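PDB 4AMM: DYNE8 from Micromonospora chersina, which serves as the iterative polyketide synthase of dynemicin biosynthesis, represented here by its acyltransferase domain, which probably transfers extender acyl units to the synthase's carrier domain. Local coordinates for residues A52-A57 / R87-V92; H3-C8 / G381-F386; A15-L20 / R70-L75. One frame throughout, in Å; residues are numbered along the deposited sequence.

How the interactions relate
All three contacts belong to one layered unit built on the antiparallel sheet of strands 4-10, 52-58, 89-92 and 81-84. Interaction 1 is the middle of that sheet, buried and held by backbone hydrogen bonds. Interaction 2 places helix 376-387 on the face bearing Ala55 and Phe90; interaction 3 joins helices 13-27 and 61-76 above the other face, where Phe54 and Leu91 meet their leucines and Ala71. Both helix contacts rely on apolar packing. Interaction 2 is wholly buried and adds a valine-to-ring contact, whereas interaction 3 reaches the surface at Thr17 and Leu72, where a water lies between the helices. Strand 52-58 also bonds to strand 4-10, tying interactions 1 and 2 together.

Interaction 1 (A52-A57 / R87-V92); sequences ARFAAA and RGLFLV
Phe54 and Leu89 meet diagonally across two antiparallel strands, with CD1 of Leu89 coming within 3.6 Å of CE2 of Phe54 at a slant to the ring. Phe54 carries its CG anti to its own backbone N (chi1 167°), and this turn leans the ring along the strand toward Leu89 and away from Leu91, its partner straight across. Leu91 CD2 touches Phe54 only loosely, at CB, and rests instead 3.5 Å from Arg53 O. On the other face, the Phe90 ring turns its edge to the neighbouring strand, CD2 lying 4.0 Å from Ala55 O near the ring plane. Arg53 starts on that same face, but its extended chain leads the guanidinium off to Val391 O and a salt bridge with Asp392. Five backbone bonds join the strands; that from Arg53 N to Val92 O is 2.9 Å and nearly straight at 172°. Ala57 N reaches Gly88 O at 2.9 Å. Toward the outer strand 81-84, Gly88 and Leu89 share one partner, Asp84, in a G1 beta bulge. This antiparallel pair is the centre of a four-stranded sheet with helices on both faces, consistent with the linker subdomain that flanks the acyltransferase in polyketide synthases.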
loop_
_atom_site.group_PDB
_atom_site.type_symbol
_atom_site.label_atom_id
_atom_site.label_comp_id
_atom_site.label_asym_id
_atom_site.label_seq_id
_atom_site.Cartn_x
_atom_site.Cartn_y
_atom_site.Cartn_z
ATOM N N ALA A 52 -11.006 -20.919 -12.696
ATOM C CA ALA A 52 -11.789 -19.663 -12.868
ATOM C C ALA A 52 -12.301 -19.320 -11.446
ATOM O O ALA A 52 -12.849 -20.147 -10.727
ATOM C CB ALA A 52 -13.004 -19.925 -13.805
ATOM N N ARG A 53 -12.059 -18.039 -11.078
ATOM C CA ARG A 53 -12.261 -17.634 -9.654
ATOM C C ARG A 53 -13.108 -16.376 -9.477
ATOM O O ARG A 53 -12.991 -15.423 -10.264
ATOM C CB ARG A 53 -10.887 -17.402 -9.027
ATOM C CG ARG A 53 -9.953 -18.621 -9.000
ATOM C CD ARG A 53 -8.659 -18.358 -8.255
ATOM N NE ARG A 53 -7.862 -19.598 -8.198
ATOM C CZ ARG A 53 -6.848 -19.792 -7.332
ATOM N NH1 ARG A 53 -6.471 -18.857 -6.433
ATOM N NH2 ARG A 53 -6.146 -20.977 -7.429
ATOM N N PHE A 54 -13.841 -16.403 -8.422
ATOM C CA PHE A 54 -14.655 -15.256 -7.939
ATOM C C PHE A 54 -14.259 -15.064 -6.531
ATOM O O PHE A 54 -14.189 -16.010 -5.718
ATOM C CB PHE A 54 -16.151 -15.586 -8.035
ATOM C CG PHE A 54 -17.062 -14.638 -7.301
ATOM C CD1 PHE A 54 -17.337 -14.888 -6.000
ATOM C CD2 PHE A 54 -17.597 -13.560 -7.982
ATOM C CE1 PHE A 54 -18.184 -14.043 -5.270
ATOM C CE2 PHE A 54 -18.455 -12.695 -7.269
ATOM C CZ PHE A 54 -18.730 -12.941 -5.942
ATOM N N ALA A 55 -14.133 -13.787 -6.055
ATOM C CA ALA A 55 -14.035 -13.527 -4.626
ATOM C C ALA A 55 -14.618 -12.140 -4.347
ATOM O O ALA A 55 -14.305 -11.220 -5.134
ATOM C CB ALA A 55 -12.534 -13.521 -4.174
ATOM N N ALA A 56 -15.322 -12.000 -3.239
ATOM C CA ALA A 56 -15.881 -10.691 -2.882
ATOM C C ALA A 56 -15.830 -10.575 -1.406
ATOM O O ALA A 56 -16.110 -11.501 -0.631
ATOM C CB ALA A 56 -17.328 -10.628 -3.364
ATOM N N ALA A 57 -15.572 -9.336 -0.965
ATOM C CA ALA A 57 -15.731 -8.987 0.426
ATOM C C ALA A 57 -17.100 -8.300 0.562
ATOM O O ALA A 57 -17.331 -7.323 -0.152
ATOM C CB ALA A 57 -14.632 -8.030 0.829
ATOM N N ARG A 87 -14.754 -1.785 -4.489
ATOM C CA ARG A 87 -15.929 -2.509 -4.093
ATOM C C ARG A 87 -15.600 -3.928 -3.531
ATOM O O ARG A 87 -16.522 -4.678 -3.281
ATOM C CB ARG A 87 -16.970 -2.539 -5.189
ATOM C CG ARG A 87 -17.478 -1.105 -5.604
ATOM C CD ARG A 87 -18.449 -0.580 -4.598
ATOM N NE ARG A 87 -18.893 0.777 -4.911
ATOM C CZ ARG A 87 -18.286 1.883 -4.516
ATOM N NH1 ARG A 87 -17.141 1.922 -3.787
ATOM N NH2 ARG A 87 -18.869 3.068 -4.889
ATOM N N GLY A 88 -14.327 -4.247 -3.513
ATOM C CA GLY A 88 -13.872 -5.563 -2.986
ATOM C C GLY A 88 -14.366 -6.765 -3.808
ATOM O O GLY A 88 -14.648 -7.811 -3.212
ATOM N N LEU A 89 -14.457 -6.601 -5.122
ATOM C CA LEU A 89 -15.051 -7.591 -5.993
ATOM C C LEU A 89 -14.079 -7.931 -7.046
ATOM O O LEU A 89 -13.553 -7.057 -7.728
ATOM C CB LEU A 89 -16.333 -7.013 -6.683
ATOM C CG LEU A 89 -16.795 -7.907 -7.822
ATOM C CD1 LEU A 89 -17.131 -9.338 -7.331
ATOM C CD2 LEU A 89 -18.018 -7.208 -8.457
ATOM N N PHE A 90 -13.743 -9.250 -7.174
ATOM C CA PHE A 90 -12.703 -9.649 -8.078
ATOM C C PHE A 90 -13.093 -10.934 -8.782
ATOM O O PHE A 90 -13.567 -11.887 -8.129
ATOM C CB PHE A 90 -11.385 -9.869 -7.364
ATOM C CG PHE A 90 -10.950 -8.709 -6.521
ATOM C CD1 PHE A 90 -10.177 -7.646 -7.092
ATOM C CD2 PHE A 90 -11.316 -8.625 -5.220
ATOM C CE1 PHE A 90 -9.805 -6.576 -6.303
ATOM C CE2 PHE A 90 -10.935 -7.597 -4.454
ATOM C CZ PHE A 90 -10.202 -6.560 -5.043
ATOM N N LEU A 91 -12.996 -10.950 -10.119
ATOM C CA LEU A 91 -13.380 -12.129 -10.952
ATOM C C LEU A 91 -12.328 -12.294 -11.981
ATOM O O LEU A 91 -12.030 -11.352 -12.739
ATOM C CB LEU A 91 -14.754 -11.859 -11.571
ATOM C CG LEU A 91 -15.282 -12.841 -12.602
ATOM C CD1 LEU A 91 -14.471 -13.106 -13.894
ATOM C CD2 LEU A 91 -15.706 -14.104 -12.108
ATOM N N VAL A 92 -11.779 -13.521 -12.074
ATOM C CA VAL A 92 -10.702 -13.743 -13.041
ATOM C C VAL A 92 -10.897 -15.105 -13.652
ATOM O O VAL A 92 -10.946 -16.085 -12.905
ATOM C CB VAL A 92 -9.314 -13.667 -12.342
ATOM C CG1 VAL A 92 -8.225 -13.925 -13.290
ATOM C CG2 VAL A 92 -9.079 -12.293 -11.731
HETATM O O HOH W 1 -18.021 -6.967 -2.815
#

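Interaction 2 (H3-C8 / G381-F386); sequences HELVVC and GTAALF
Leu5 and Val7 of the edge strand 4-10 face Ala383 and Phe386 of helix 376-387, forming an alpha/beta layer in which a helix lies along one face of an antiparallel sheet. The two segments run almost parallel, 11° apart, with axes 8.9 Å from each other.

The aliphatic part centres on Leu5, whose two methyls divide between neighbouring helix residues. CD1 presses on Ala383 CB at 3.5 Å, while CD2 meets Thr382 CG2 at 3.8 Å, the two side chains crossing at about a right angle. Ala383 is small enough for the strand's leucine to come close to the helix backbone.

The aromatic part is a CH-pi contact. Val7 CB stands over the face of the Phe386 ring, 4.1 Å from its centroid and 27° off the normal. Val7 CG1, anti to its own carbonyl carbon (chi1 -54°), brings the contact over the rim, 3.8 Å from Phe386 CD2, and Val7 CG2 lies over the same face, also toward the rim. Arg53 adds a cation-pi interaction to the same ring.

The polar groups beside the interface find partners of their own. Thr382 OG1 is hydrogen-bonded to Met378 O and Trp161 NE1, while CG2, anti to the backbone N, is turned to Leu5. Glu4 OE2 receives the backbone N of Leu5 on its anti side, somewhat out of the carboxylate plane, and forms a salt bridge with Arg401, while OE1 pairs with Thr36. At the far end of the strand segment, Cys8 O lies near the plane of the Phe386 ring, 4.1 Å from CE2 at its edge.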
loop_
_atom_site.group_PDB
_atom_site.type_symbol
_atom_site.label_atom_id
_atom_site.label_comp_id
_atom_site.label_asym_id
_atom_site.label_seq_id
_atom_site.Cartn_x
_atom_site.Cartn_y
_atom_site.Cartn_z
ATOM N N HIS A 3 -16.896 -7.633 7.627
ATOM C CA HIS A 3 -17.031 -8.027 6.243
ATOM C C HIS A 3 -16.712 -9.510 6.238
ATOM O O HIS A 3 -15.845 -10.005 7.012
ATOM C CB HIS A 3 -16.044 -7.334 5.289
ATOM C CG HIS A 3 -16.392 -5.921 4.968
ATOM N ND1 HIS A 3 -16.357 -4.933 5.924
ATOM C CD2 HIS A 3 -16.809 -5.341 3.828
ATOM C CE1 HIS A 3 -16.757 -3.797 5.386
ATOM N NE2 HIS A 3 -17.015 -4.010 4.110
ATOM N N GLU A 4 -17.435 -10.200 5.397
ATOM C CA GLU A 4 -17.225 -11.609 5.157
ATOM C C GLU A 4 -16.519 -11.754 3.821
ATOM O O GLU A 4 -16.699 -10.941 2.897
ATOM C CB GLU A 4 -18.570 -12.330 5.156
ATOM C CG GLU A 4 -18.349 -13.829 5.161
ATOM C CD GLU A 4 -17.472 -14.228 6.391
ATOM O OE1 GLU A 4 -17.993 -14.321 7.531
ATOM O OE2 GLU A 4 -16.228 -14.320 6.204
ATOM N N LEU A 5 -15.742 -12.834 3.657
ATOM C CA LEU A 5 -15.075 -13.160 2.414
ATOM C C LEU A 5 -15.734 -14.318 1.751
ATOM O O LEU A 5 -15.815 -15.410 2.361
ATOM C CB LEU A 5 -13.623 -13.569 2.761
ATOM C CG LEU A 5 -12.800 -14.120 1.579
ATOM C CD1 LEU A 5 -12.646 -13.081 0.444
ATOM C CD2 LEU A 5 -11.408 -14.525 2.162
ATOM N N VAL A 6 -16.211 -14.151 0.518
ATOM C CA VAL A 6 -16.906 -15.201 -0.182
ATOM C C VAL A 6 -16.149 -15.518 -1.442
ATOM O O VAL A 6 -15.927 -14.656 -2.307
ATOM C CB VAL A 6 -18.328 -14.761 -0.601
ATOM C CG1 VAL A 6 -18.981 -15.881 -1.287
ATOM C CG2 VAL A 6 -19.063 -14.369 0.670
ATOM N N VAL A 7 -15.581 -16.761 -1.486
ATOM C CA VAL A 7 -14.850 -17.183 -2.657
ATOM C C VAL A 7 -15.505 -18.369 -3.315
ATOM O O VAL A 7 -16.131 -19.180 -2.614
ATOM C CB VAL A 7 -13.368 -17.536 -2.330
ATOM C CG1 VAL A 7 -12.637 -16.406 -1.603
ATOM C CG2 VAL A 7 -13.227 -18.881 -1.497
ATOM N N CYS A 8 -15.271 -18.503 -4.613
ATOM C CA CYS A 8 -15.528 -19.810 -5.232
ATOM C C CYS A 8 -14.876 -19.892 -6.576
ATOM O O CYS A 8 -14.263 -18.957 -7.039
ATOM C CB CYS A 8 -16.975 -20.157 -5.277
ATOM S SG CYS A 8 -17.794 -19.061 -6.344
ATOM N N GLY A 381 -8.464 -7.502 0.547
ATOM C CA GLY A 381 -7.125 -7.860 0.159
ATOM C C GLY A 381 -7.005 -9.365 -0.022
ATOM O O GLY A 381 -6.326 -9.771 -0.975
ATOM N N THR A 382 -7.631 -10.172 0.823
ATOM C CA THR A 382 -7.496 -11.623 0.651
ATOM C C THR A 382 -8.324 -12.037 -0.545
ATOM O O THR A 382 -7.915 -12.935 -1.327
ATOM C CB THR A 382 -7.920 -12.351 1.911
ATOM O OG1 THR A 382 -7.099 -11.867 3.008
ATOM C CG2 THR A 382 -7.643 -13.828 1.797
ATOM N N ALA A 383 -9.486 -11.406 -0.803
ATOM C CA ALA A 383 -10.282 -11.716 -2.004
ATOM C C ALA A 383 -9.445 -11.389 -3.226
ATOM O O ALA A 383 -9.459 -12.195 -4.211
ATOM C CB ALA A 383 -11.588 -10.814 -2.031
ATOM N N ALA A 384 -8.718 -10.288 -3.293
ATOM C CA ALA A 384 -7.910 -9.921 -4.397
ATOM C C ALA A 384 -6.827 -10.999 -4.611
ATOM O O ALA A 384 -6.605 -11.430 -5.766
ATOM C CB ALA A 384 -7.242 -8.528 -4.209
ATOM N N LEU A 385 -6.109 -11.386 -3.536
ATOM C CA LEU A 385 -5.020 -12.399 -3.684
ATOM C C LEU A 385 -5.661 -13.657 -4.219
ATOM O O LEU A 385 -4.982 -14.352 -5.059
ATOM C CB LEU A 385 -4.435 -12.621 -2.339
ATOM C CG LEU A 385 -3.574 -11.444 -1.786
ATOM C CD1 LEU A 385 -3.199 -11.626 -0.366
ATOM C CD2 LEU A 385 -2.268 -11.313 -2.583
ATOM N N PHE A 386 -6.810 -14.091 -3.737
ATOM C CA PHE A 386 -7.385 -15.370 -4.184
ATOM C C PHE A 386 -7.803 -15.275 -5.619
ATOM O O PHE A 386 -7.447 -16.120 -6.455
ATOM C CB PHE A 386 -8.549 -15.803 -3.260
ATOM C CG PHE A 386 -9.201 -17.094 -3.698
ATOM C CD1 PHE A 386 -8.642 -18.302 -3.249
ATOM C CD2 PHE A 386 -10.264 -17.092 -4.555
ATOM C CE1 PHE A 386 -9.204 -19.512 -3.675
ATOM C CE2 PHE A 386 -10.817 -18.281 -5.007
ATOM C CZ PHE A 386 -10.293 -19.526 -4.521
#

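Interaction 3 (A15-L20 / R70-L75); sequences ALTGLL and RALGHL
Thr17 and Leu72 mark the closest backbone approach, their CA atoms 6.3 Å apart where helical segments 15-20 and 70-75 pass roughly antiparallel at a crossing angle of -152°. Leu72 has its CG anti to the carbonyl carbon (chi1 -72°), which swings CD2 to the facing helix, 3.6 Å from Thr17 O. CD2 also packs against Leu20 CB at 3.8 Å. Thr17 and Leu75 run alongside one another with their ends pointing opposite ways, bringing Leu75 CD1 to 3.5 Å from Thr17 OG1, a hydroxyl already bonded to Ala13 O. Deeper in, Leu20 CD1 touches two residues of the facing helix, 3.9 Å from Ala71 CB and 4.0 Å from Leu75 CD1, with Leu20 and Leu75 lying nearly square to each other. Near the surface, water 2 donates to Leu72 O at 2.9 Å and makes a weak link to Thr17 OG1. With an alanine at Leu72, both methyl branches would be gone, and Leu20 CB and the Thr17 backbone would probably face a gap at the edge of the interface. Beneath the pair lies the sheet: Leu20 and Ala71 rest on Phe54 of strand 52-58, and Leu16 and Leu75 on Leu91 of strand 89-92.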
loop_
_atom_site.group_PDB
_atom_site.type_symbol
_atom_site.label_atom_id
_atom_site.label_comp_id
_atom_site.label_asym_id
_atom_site.label_seq_id
_atom_site.Cartn_x
_atom_site.Cartn_y
_atom_site.Cartn_z
ATOM N N ALA A 15 -18.934 -23.010 -16.370
ATOM C CA ALA A 15 -19.174 -23.687 -15.128
ATOM C C ALA A 15 -19.237 -22.643 -13.978
ATOM O O ALA A 15 -19.996 -22.837 -13.021
ATOM C CB ALA A 15 -18.049 -24.740 -14.861
ATOM N N LEU A 16 -18.404 -21.592 -14.097
ATOM C CA LEU A 16 -18.467 -20.553 -13.029
ATOM C C LEU A 16 -19.777 -19.830 -13.112
ATOM O O LEU A 16 -20.379 -19.580 -12.052
ATOM C CB LEU A 16 -17.267 -19.613 -13.185
ATOM C CG LEU A 16 -17.163 -18.528 -12.057
ATOM C CD1 LEU A 16 -17.070 -19.218 -10.665
ATOM C CD2 LEU A 16 -16.049 -17.583 -12.428
ATOM N N THR A 17 -20.263 -19.536 -14.333
ATOM C CA THR A 17 -21.614 -18.907 -14.433
ATOM C C THR A 17 -22.691 -19.759 -13.698
ATOM O O THR A 17 -23.501 -19.282 -12.901
ATOM C CB THR A 17 -22.018 -18.739 -15.900
ATOM O OG1 THR A 17 -21.199 -17.745 -16.524
ATOM C CG2 THR A 17 -23.516 -18.265 -16.027
ATOM N N GLY A 18 -22.681 -21.051 -13.948
ATOM C CA GLY A 18 -23.629 -21.944 -13.276
ATOM C C GLY A 18 -23.532 -21.948 -11.767
ATOM O O GLY A 18 -24.541 -21.775 -11.044
ATOM N N LEU A 19 -22.287 -22.028 -11.236
ATOM C CA LEU A 19 -22.100 -21.974 -9.823
ATOM C C LEU A 19 -22.549 -20.643 -9.191
ATOM O O LEU A 19 -23.231 -20.620 -8.159
ATOM C CB LEU A 19 -20.618 -22.236 -9.541
ATOM C CG LEU A 19 -20.255 -22.086 -8.073
ATOM C CD1 LEU A 19 -21.030 -23.008 -7.177
ATOM C CD2 LEU A 19 -18.724 -22.331 -7.916
ATOM N N LEU A 20 -22.106 -19.551 -9.825
ATOM C CA LEU A 20 -22.489 -18.257 -9.307
ATOM C C LEU A 20 -24.029 -18.040 -9.283
ATOM O O LEU A 20 -24.559 -17.414 -8.395
ATOM C CB LEU A 20 -21.809 -17.122 -10.050
ATOM C CG LEU A 20 -20.271 -17.101 -9.909
ATOM C CD1 LEU A 20 -19.729 -15.863 -10.608
ATOM C CD2 LEU A 20 -19.779 -17.141 -8.474
ATOM N N ARG A 70 -23.135 -8.521 -10.492
ATOM C CA ARG A 70 -22.098 -7.926 -11.297
ATOM C C ARG A 70 -21.205 -8.938 -11.992
ATOM O O ARG A 70 -20.892 -8.794 -13.146
ATOM C CB ARG A 70 -21.246 -6.968 -10.453
ATOM C CG ARG A 70 -21.948 -5.664 -10.112
ATOM C CD ARG A 70 -20.834 -4.748 -9.527
ATOM N NE ARG A 70 -19.782 -4.328 -10.460
ATOM C CZ ARG A 70 -18.694 -3.591 -10.062
ATOM N NH1 ARG A 70 -18.528 -3.349 -8.783
ATOM N NH2 ARG A 70 -17.754 -3.198 -10.884
ATOM N N ALA A 71 -20.806 -9.989 -11.244
ATOM C CA ALA A 71 -19.970 -10.994 -11.846
ATOM C C ALA A 71 -20.695 -11.711 -12.980
ATOM O O ALA A 71 -20.087 -11.902 -14.036
ATOM C CB ALA A 71 -19.530 -11.983 -10.776
ATOM N N LEU A 72 -21.944 -12.089 -12.718
ATOM C CA LEU A 72 -22.734 -12.775 -13.754
ATOM C C LEU A 72 -22.952 -11.897 -14.971
ATOM O O LEU A 72 -22.812 -12.370 -16.099
ATOM C CB LEU A 72 -24.101 -13.220 -13.218
ATOM C CG LEU A 72 -24.036 -14.406 -12.241
ATOM C CD1 LEU A 72 -25.189 -14.606 -11.301
ATOM C CD2 LEU A 72 -23.758 -15.719 -13.008
ATOM N N GLY A 73 -23.175 -10.617 -14.771
ATOM C CA GLY A 73 -23.364 -9.736 -15.919
ATOM C C GLY A 73 -22.108 -9.670 -16.742
ATOM O O GLY A 73 -22.161 -9.671 -17.974
ATOM N N HIS A 74 -20.939 -9.576 -16.056
ATOM C CA HIS A 74 -19.665 -9.545 -16.692
ATOM C C HIS A 74 -19.431 -10.814 -17.522
ATOM O O HIS A 74 -19.035 -10.725 -18.712
ATOM C CB HIS A 74 -18.538 -9.413 -15.623
ATOM C CG HIS A 74 -17.161 -9.176 -16.197
ATOM N ND1 HIS A 74 -16.135 -10.123 -16.229
ATOM C CD2 HIS A 74 -16.620 -8.045 -16.692
ATOM C CE1 HIS A 74 -15.049 -9.586 -16.759
ATOM N NE2 HIS A 74 -15.321 -8.325 -17.057
ATOM N N LEU A 75 -19.659 -11.991 -16.912
ATOM C CA LEU A 75 -19.435 -13.244 -17.643
ATOM C C LEU A 75 -20.443 -13.275 -18.838
ATOM O O LEU A 75 -20.077 -13.810 -19.892
ATOM C CB LEU A 75 -19.652 -14.434 -16.711
ATOM C CG LEU A 75 -18.641 -14.605 -15.568
ATOM C CD1 LEU A 75 -19.115 -15.662 -14.596
ATOM C CD2 LEU A 75 -17.301 -14.985 -16.172
HETATM O O HOH W 2 -23.234 -15.146 -16.687
#